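Local coordinates for Peptide/nickel transport system substrate-binding protein (Listeria monocytogenes serotype 1/2a, PDB 5KZT) that binds peptides and probably delivers them to a membrane transporter for uptake, at residues 158-161 with 165-168; 47-52 with 95-100; 99-104 with 136-141. All blocks are in the same frame, centred on the assembly; numbering follows the deposited sequence.

Contact 1 (158-161 with 165-168); sequences NSLF and TFFP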
loop_
_atom_site.group_PDB
_atom_site.type_symbol
_atom_site.label_atom_id
_atom_site.label_comp_id
_atom_site.label_asym_id
_atom_site.label_seq_id
_atom_site.Cartn_x
_atom_site.Cartn_y
_atom_site.Cartn_z
ATOM N N ASN A 158 4.240 10.341 13.994
ATOM C CA ASN A 158 4.862 11.163 12.951
ATOM C C ASN A 158 4.844 10.471 11.568
ATOM O O ASN A 158 4.820 11.151 10.531
ATOM C CB ASN A 158 6.275 11.554 13.340
ATOM C CG ASN A 158 6.318 12.486 14.532
ATOM O OD1 ASN A 158 5.282 12.960 15.035
ATOM N ND2 ASN A 158 7.523 12.751 15.009
ATOM N N SER A 159 4.854 9.137 11.554
ATOM C CA SER A 159 4.689 8.373 10.295
ATOM C C SER A 159 3.268 8.523 9.733
ATOM O O SER A 159 3.065 8.628 8.515
ATOM C CB SER A 159 5.033 6.897 10.494
ATOM O OG SER A 159 6.370 6.701 10.930
ATOM N N LEU A 160 2.282 8.559 10.634
ATOM C CA LEU A 160 0.909 8.881 10.203
ATOM C C LEU A 160 0.842 10.291 9.625
ATOM O O LEU A 160 0.252 10.492 8.552
ATOM C CB LEU A 160 -0.113 8.692 11.322
ATOM C CG LEU A 160 -0.186 7.271 11.910
ATOM C CD1 LEU A 160 -1.175 7.170 13.066
ATOM C CD2 LEU A 160 -0.558 6.245 10.842
ATOM N N PHE A 161 1.468 11.256 10.297
ATOM C CA PHE A 161 1.489 12.646 9.794
ATOM C C PHE A 161 2.158 12.751 8.405
ATOM O O PHE A 161 1.875 13.658 7.643
ATOM C CB PHE A 161 2.237 13.569 10.747
ATOM C CG PHE A 161 1.598 13.771 12.092
ATOM C CD1 PHE A 161 0.236 13.523 12.331
ATOM C CD2 PHE A 161 2.371 14.270 13.135
ATOM C CE1 PHE A 161 -0.314 13.749 13.587
ATOM C CE2 PHE A 161 1.810 14.504 14.388
ATOM C CZ PHE A 161 0.470 14.244 14.607
ATOM N N THR A 165 -3.365 10.218 3.858
ATOM C CA THR A 165 -4.697 10.388 4.451
ATOM C C THR A 165 -4.746 11.549 5.458
ATOM O O THR A 165 -5.809 12.128 5.690
ATOM C CB THR A 165 -5.199 9.090 5.137
ATOM O OG1 THR A 165 -4.649 7.948 4.472
ATOM C CG2 THR A 165 -6.741 9.022 5.120
ATOM N N PHE A 166 -3.597 11.881 6.034
ATOM C CA PHE A 166 -3.439 12.971 6.993
ATOM C C PHE A 166 -2.952 14.291 6.350
ATOM O O PHE A 166 -2.715 15.258 7.052
ATOM C CB PHE A 166 -2.447 12.536 8.084
ATOM C CG PHE A 166 -2.959 11.427 8.948
ATOM C CD1 PHE A 166 -2.982 10.119 8.494
ATOM C CD2 PHE A 166 -3.444 11.696 10.226
ATOM C CE1 PHE A 166 -3.481 9.093 9.318
ATOM C CE2 PHE A 166 -3.929 10.664 11.042
ATOM C CZ PHE A 166 -3.949 9.380 10.578
ATOM N N PHE A 167 -2.826 14.339 5.023
ATOM C CA PHE A 167 -2.486 15.581 4.327
ATOM C C PHE A 167 -3.669 16.549 4.404
ATOM O O PHE A 167 -4.806 16.101 4.473
ATOM C CB PHE A 167 -2.165 15.301 2.859
ATOM C CG PHE A 167 -0.853 14.582 2.620
ATOM C CD1 PHE A 167 -0.036 14.125 3.666
ATOM C CD2 PHE A 167 -0.456 14.333 1.315
ATOM C CE1 PHE A 167 1.147 13.464 3.406
ATOM C CE2 PHE A 167 0.734 13.678 1.048
ATOM C CZ PHE A 167 1.538 13.240 2.087
ATOM N N PRO A 168 -3.403 17.870 4.341
ATOM C CA PRO A 168 -4.468 18.865 4.257
ATOM C C PRO A 168 -5.163 18.882 2.896
ATOM O O PRO A 168 -4.617 18.380 1.902
ATOM C CB PRO A 168 -3.737 20.174 4.514
ATOM C CG PRO A 168 -2.371 19.940 3.953
ATOM C CD PRO A 168 -2.070 18.482 4.166
HETATM O O HOH W 1 -0.189 15.586 7.933
#
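The backbone carbonyl O of F166 is gripped by two donors: water 1 and, from helix 94-105, the indole NE1 of W101. Water 1 lies 2.7 Å from F166 O and also donates to F161 O, at 2.8 Å, so one water ties F161, late in helix 157-161, to F166 in the short 3-10 segment that follows. Beside this polar bridge the contact is aromatic and apolar. The F166 side chain reaches back toward 158-161, where CB of L160 sits over one face of its ring, 4.1 Å from the centroid and 17° off the ring normal, in a CH-pi contact displaced toward the rim at CE1 and CZ. The carbonyl O of L160 lies above the ring plane on the same side as CB, by the CG-CD1 rim and 3.3 Å from F166 CD1. Together, chi1 of -67° and chi2 of 77° turn this face of F166 to L160 CB and O. F161 behaves differently: its CB points away from 165-168, and CA is the atom that meets F166 CB, at 4.3 Å. The F167 ring turns back and offers its edge to F161 O, with CE1 4.3 Å from that oxygen. The chain thus bends after helix 157-161, and the water joins the two carbonyls across the bend. F117 stacks on the F166 ring and W101 meets it edge-to-face, while F161 also touches W101, so the bend is packed against helix 94-105 on its way to helix 171-177.

Contact 2 (47-52 with 95-100); sequences EGLYAL and NDYVYS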
loop_
_atom_site.group_PDB
_atom_site.type_symbol
_atom_site.label_atom_id
_atom_site.label_comp_id
_atom_site.label_asym_id
_atom_site.label_seq_id
_atom_site.Cartn_x
_atom_site.Cartn_y
_atom_site.Cartn_z
ATOM N N GLU A 47 1.564 17.445 0.384
ATOM C CA GLU A 47 2.450 17.307 1.512
ATOM C C GLU A 47 1.703 17.557 2.818
ATOM O O GLU A 47 0.855 18.436 2.896
ATOM C CB GLU A 47 3.621 18.286 1.352
ATOM C CG GLU A 47 4.715 18.199 2.419
ATOM C CD GLU A 47 5.801 19.226 2.188
ATOM O OE1 GLU A 47 6.776 18.918 1.454
ATOM O OE2 GLU A 47 5.670 20.351 2.710
ATOM N N GLY A 48 2.030 16.757 3.835
ATOM C CA GLY A 48 1.430 16.902 5.170
ATOM C C GLY A 48 2.359 17.580 6.156
ATOM O O GLY A 48 3.278 18.328 5.759
ATOM N N LEU A 49 2.126 17.305 7.439
ATOM C CA LEU A 49 2.899 17.900 8.530
ATOM C C LEU A 49 4.342 17.414 8.546
ATOM O O LEU A 49 5.225 18.173 8.897
ATOM C CB LEU A 49 2.264 17.629 9.883
ATOM C CG LEU A 49 0.872 18.207 10.081
ATOM C CD1 LEU A 49 0.267 17.615 11.340
ATOM C CD2 LEU A 49 0.904 19.727 10.148
ATOM N N TYR A 50 4.548 16.148 8.166
ATOM C CA TYR A 50 5.862 15.520 8.133
ATOM C C TYR A 50 6.026 14.862 6.777
ATOM O O TYR A 50 5.051 14.617 6.093
ATOM C CB TYR A 50 5.983 14.459 9.224
ATOM C CG TYR A 50 6.257 15.003 10.617
ATOM C CD1 TYR A 50 5.277 15.680 11.334
ATOM C CD2 TYR A 50 7.511 14.839 11.221
ATOM C CE1 TYR A 50 5.535 16.183 12.607
ATOM C CE2 TYR A 50 7.768 15.338 12.476
ATOM C CZ TYR A 50 6.776 15.999 13.161
ATOM O OH TYR A 50 7.075 16.497 14.401
ATOM N N ALA A 51 7.264 14.589 6.408
ATOM C CA ALA A 51 7.575 13.786 5.253
ATOM C C ALA A 51 8.875 13.026 5.548
ATOM O O ALA A 51 9.765 13.570 6.212
ATOM C CB ALA A 51 7.707 14.685 4.030
ATOM N N LEU A 52 8.981 11.777 5.081
ATOM C CA LEU A 52 10.193 10.961 5.288
ATOM C C LEU A 52 11.409 11.616 4.657
ATOM O O LEU A 52 11.356 12.039 3.511
ATOM C CB LEU A 52 10.016 9.538 4.722
ATOM C CG LEU A 52 9.417 8.529 5.718
ATOM C CD1 LEU A 52 8.254 9.104 6.492
ATOM C CD2 LEU A 52 9.053 7.207 5.054
ATOM N N ASN A 95 -7.075 25.195 9.048
ATOM C CA ASN A 95 -8.425 24.795 8.630
ATOM C C ASN A 95 -8.420 23.693 7.578
ATOM O O ASN A 95 -9.342 22.885 7.523
ATOM C CB ASN A 95 -9.208 26.000 8.143
ATOM C CG ASN A 95 -9.357 27.047 9.222
ATOM O OD1 ASN A 95 -9.660 26.725 10.361
ATOM N ND2 ASN A 95 -9.085 28.300 8.885
ATOM N N ASP A 96 -7.371 23.652 6.760
ATOM C CA ASP A 96 -7.251 22.635 5.726
ATOM C C ASP A 96 -6.995 21.256 6.322
ATOM O O ASP A 96 -7.422 20.246 5.763
ATOM C CB ASP A 96 -6.100 22.954 4.777
ATOM C CG ASP A 96 -6.246 24.278 4.077
ATOM O OD1 ASP A 96 -7.356 24.812 3.931
ATOM O OD2 ASP A 96 -5.200 24.793 3.629
ATOM N N TYR A 97 -6.272 21.217 7.441
ATOM C CA TYR A 97 -6.032 19.956 8.131
ATOM C C TYR A 97 -7.269 19.506 8.882
ATOM O O TYR A 97 -7.634 18.321 8.840
ATOM C CB TYR A 97 -4.870 20.052 9.104
ATOM C CG TYR A 97 -3.537 20.228 8.451
ATOM C CD1 TYR A 97 -3.073 21.496 8.125
ATOM C CD2 TYR A 97 -2.723 19.141 8.178
ATOM C CE1 TYR A 97 -1.831 21.668 7.515
ATOM C CE2 TYR A 97 -1.485 19.306 7.572
ATOM C CZ TYR A 97 -1.046 20.575 7.265
ATOM O OH TYR A 97 0.169 20.790 6.693
ATOM N N VAL A 98 -7.923 20.442 9.555
ATOM C CA VAL A 98 -9.154 20.125 10.260
ATOM C C VAL A 98 -10.172 19.567 9.269
ATOM O O VAL A 98 -10.769 18.505 9.499
ATOM C CB VAL A 98 -9.730 21.343 11.005
ATOM C CG1 VAL A 98 -11.110 21.045 11.582
ATOM C CG2 VAL A 98 -8.799 21.755 12.127
ATOM N N TYR A 99 -10.357 20.274 8.165
ATOM C CA TYR A 99 -11.276 19.812 7.129
ATOM C C TYR A 99 -10.945 18.397 6.649
ATOM O O TYR A 99 -11.821 17.551 6.610
ATOM C CB TYR A 99 -11.306 20.784 5.950
ATOM C CG TYR A 99 -12.018 20.207 4.759
ATOM C CD1 TYR A 99 -13.414 20.015 4.769
ATOM C CD2 TYR A 99 -11.309 19.799 3.649
ATOM C CE1 TYR A 99 -14.064 19.459 3.683
ATOM C CE2 TYR A 99 -11.950 19.240 2.560
ATOM C CZ TYR A 99 -13.320 19.070 2.582
ATOM O OH TYR A 99 -13.924 18.498 1.483
ATOM N N SER A 100 -9.692 18.138 6.286
ATOM C CA SER A 100 -9.357 16.840 5.676
ATOM C C SER A 100 -9.378 15.664 6.657
ATOM O O SER A 100 -9.750 14.563 6.281
ATOM C CB SER A 100 -8.030 16.875 4.939
ATOM O OG SER A 100 -6.961 16.955 5.838
#
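Helix 94-105 docks here on the loop that leads into strand 50-52, the first strand of a two-stranded antiparallel hairpin with 58-60, and it does so through the ring of Y97. The CB of Y97 points toward the loop, and with CG anti to the carbonyl carbon (chi1 -68°) the phenol extends from the helix to G48 and L49. One branch of L49 does most of the touching: CD2 lies 3.5 Å from Y97 CE2, and the branching carbon CG follows at 3.6 Å from the same CE2. The two side chains run obliquely to each other, and the methyl meets the outer half of the ring, around CE2 and CZ. G48 comes in at the ring's edge, near its plane, where its carbonyl carbon C is 3.9 Å from Y97 OH. With no side chain at G48, the phenol end approaches the main chain itself. The contact is therefore van der Waals packing, small in area and buried. Backbone hydrogen bonds between G48 and G62, and between L49 and both A61 and A63, hold the loop alongside the chain that leaves strand 58-60. On the helix side Y97 also packs on P168 and on I138 of strand 138-140.

Contact 3 (99-104 with 136-141); sequences YSWRRA and LGIKAV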
loop_
_atom_site.group_PDB
_atom_site.type_symbol
_atom_site.label_atom_id
_atom_site.label_comp_id
_atom_site.label_asym_id
_atom_site.label_seq_id
_atom_site.Cartn_x
_atom_site.Cartn_y
_atom_site.Cartn_z
ATOM N N TYR A 99 -10.357 20.274 8.165
ATOM C CA TYR A 99 -11.276 19.812 7.129
ATOM C C TYR A 99 -10.945 18.397 6.649
ATOM O O TYR A 99 -11.821 17.551 6.610
ATOM C CB TYR A 99 -11.306 20.784 5.950
ATOM C CG TYR A 99 -12.018 20.207 4.759
ATOM C CD1 TYR A 99 -13.414 20.015 4.769
ATOM C CD2 TYR A 99 -11.309 19.799 3.649
ATOM C CE1 TYR A 99 -14.064 19.459 3.683
ATOM C CE2 TYR A 99 -11.950 19.240 2.560
ATOM C CZ TYR A 99 -13.320 19.070 2.582
ATOM O OH TYR A 99 -13.924 18.498 1.483
ATOM N N SER A 100 -9.692 18.138 6.286
ATOM C CA SER A 100 -9.357 16.840 5.676
ATOM C C SER A 100 -9.378 15.664 6.657
ATOM O O SER A 100 -9.750 14.563 6.281
ATOM C CB SER A 100 -8.030 16.875 4.939
ATOM O OG SER A 100 -6.961 16.955 5.838
ATOM N N TRP A 101 -8.975 15.873 7.896
ATOM C CA TRP A 101 -9.058 14.789 8.873
ATOM C C TRP A 101 -10.537 14.489 9.190
ATOM O O TRP A 101 -10.926 13.320 9.275
ATOM C CB TRP A 101 -8.294 15.129 10.124
ATOM C CG TRP A 101 -6.815 15.234 9.966
ATOM C CD1 TRP A 101 -6.096 15.492 8.829
ATOM C CD2 TRP A 101 -5.875 15.134 11.017
ATOM N NE1 TRP A 101 -4.747 15.565 9.120
ATOM C CE2 TRP A 101 -4.586 15.343 10.461
ATOM C CE3 TRP A 101 -5.985 14.848 12.378
ATOM C CZ2 TRP A 101 -3.416 15.297 11.240
ATOM C CZ3 TRP A 101 -4.817 14.819 13.151
ATOM C CH2 TRP A 101 -3.563 15.039 12.573
ATOM N N ARG A 102 -11.374 15.525 9.296
ATOM C CA ARG A 102 -12.801 15.271 9.467
ATOM C C ARG A 102 -13.366 14.533 8.238
ATOM O O ARG A 102 -14.173 13.618 8.387
ATOM C CB ARG A 102 -13.572 16.557 9.733
ATOM C CG ARG A 102 -13.276 17.243 11.053
ATOM C CD ARG A 102 -14.060 18.536 11.163
ATOM N NE ARG A 102 -13.807 19.246 12.412
ATOM C CZ ARG A 102 -14.316 20.431 12.744
ATOM N NH1 ARG A 102 -15.173 21.059 11.958
ATOM N NH2 ARG A 102 -13.981 20.981 13.892
ATOM N N ARG A 103 -12.914 14.906 7.035
ATOM C CA ARG A 103 -13.321 14.217 5.804
ATOM C C ARG A 103 -12.982 12.732 5.853
ATOM O O ARG A 103 -13.795 11.907 5.444
ATOM C CB ARG A 103 -12.669 14.844 4.554
ATOM C CG ARG A 103 -13.106 14.260 3.217
ATOM C CD ARG A 103 -12.721 15.188 2.075
ATOM N NE ARG A 103 -13.183 14.703 0.770
ATOM C CZ ARG A 103 -12.424 14.065 -0.130
ATOM N NH1 ARG A 103 -11.132 13.810 0.090
ATOM N NH2 ARG A 103 -12.960 13.678 -1.278
ATOM N N ALA A 104 -11.774 12.410 6.322
ATOM C CA ALA A 104 -11.310 11.028 6.406
ATOM C C ALA A 104 -12.136 10.154 7.333
ATOM O O ALA A 104 -12.329 8.980 7.020
ATOM C CB ALA A 104 -9.840 10.958 6.815
ATOM N N LEU A 136 -13.654 15.254 16.318
ATOM C CA LEU A 136 -12.324 14.689 16.139
ATOM C C LEU A 136 -11.282 15.538 16.857
ATOM O O LEU A 136 -11.402 16.775 16.892
ATOM C CB LEU A 136 -11.984 14.616 14.643
ATOM C CG LEU A 136 -10.689 13.859 14.273
ATOM C CD1 LEU A 136 -10.757 12.378 14.672
ATOM C CD2 LEU A 136 -10.394 13.981 12.786
ATOM N N GLY A 137 -10.282 14.884 17.429
ATOM C CA GLY A 137 -9.241 15.544 18.185
ATOM C C GLY A 137 -8.232 16.329 17.380
ATOM O O GLY A 137 -7.034 16.126 17.529
ATOM N N ILE A 138 -8.711 17.220 16.518
ATOM C CA ILE A 138 -7.872 18.218 15.856
ATOM C C ILE A 138 -8.625 19.544 15.876
ATOM O O ILE A 138 -9.805 19.584 15.524
ATOM C CB ILE A 138 -7.466 17.793 14.421
ATOM C CG1 ILE A 138 -6.546 18.853 13.799
ATOM C CG2 ILE A 138 -8.699 17.481 13.539
ATOM C CD1 ILE A 138 -5.882 18.415 12.497
ATOM N N LYS A 139 -7.931 20.595 16.311
ATOM C CA LYS A 139 -8.447 21.950 16.487
ATOM C C LYS A 139 -7.527 22.933 15.787
ATOM O O LYS A 139 -6.301 22.830 15.922
ATOM C CB LYS A 139 -8.387 22.350 17.966
ATOM C CG LYS A 139 -9.647 22.261 18.777
ATOM C CD LYS A 139 -9.340 22.704 20.207
ATOM C CE LYS A 139 -10.498 22.482 21.177
ATOM N NZ LYS A 139 -10.910 21.046 21.216
ATOM N N ALA A 140 -8.120 23.901 15.083
ATOM C CA ALA A 140 -7.383 25.044 14.581
ATOM C C ALA A 140 -7.390 26.061 15.717
ATOM O O ALA A 140 -8.381 26.751 15.945
ATOM C CB ALA A 140 -8.032 25.617 13.339
ATOM N N VAL A 141 -6.286 26.130 16.440
ATOM C CA VAL A 141 -6.114 27.112 17.506
ATOM C C VAL A 141 -6.105 28.535 16.898
ATOM O O VAL A 141 -6.686 29.467 17.450
ATOM C CB VAL A 141 -4.824 26.814 18.305
ATOM C CG1 VAL A 141 -4.490 27.930 19.276
ATOM C CG2 VAL A 141 -4.975 25.484 19.052
HETATM O O HOH W 2 -12.192 18.377 14.503
HETATM O O HOH W 3 -12.006 21.332 15.726
#
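The indole of W101 carries I138 on one face: CD1 stands over the six-membered ring, 3.6 Å from its centroid and 14° off the normal, a CH-pi contact. The two side chains cross at about a right angle. Besides this terminal methyl, the isoleucine brings its CB to 3.9 Å from W101 CE3. With chi1 (-178°) and chi2 (169°) of I138 both extended, CD1 is carried out from the strand to the indole. F117 also meets the indole edge-to-face, and the polar NE1 has its partner in F166. At the root of the side chain L136 takes over, its CD2 lying 3.6 Å from W101 CB and equally near W101 O. Together these contacts lay helix 94-105 against strand 138-140, an outermost strand of the four-stranded antiparallel sheet, and V148 of the adjacent strand 145-149 also touches W101. L136 and I138 both point toward the helix, on either side of G137, the centre of an inverse gamma turn with a weak bond from I138 N to L136 O. Nearer the surface, R102 reaches the strand through solvent. Its extended side chain brings NE to 2.8 Å from water 2, which lies in the guanidinium plane at the edge, and this water can donate to I138 O. Water 3 makes a second route to I138 O, donating to it at 2.8 Å while accepting a weak bond from R102 NH2.

In the fold
Helix 94-105 joins the three contacts: contacts 2 and 3 both lie on it and share Y99 and S100, while the 165-168 loop of contact 1 packs against it and is hydrogen-bonded to it from S100 OG to F167 O. The centres of contacts 1 and 2 are about 6 Å apart, those of 2 and 3 about 10 Å, and those of 1 and 3 about 12 Å. Along the chain, contacts 2 and 3 come first, and both close before contact 1 opens. The helix packs on strand 138-140 along one side and on the loops 47-49 and 165-168 along another, so segments distant in sequence meet around one helix, largely buried, in this part of the binding protein.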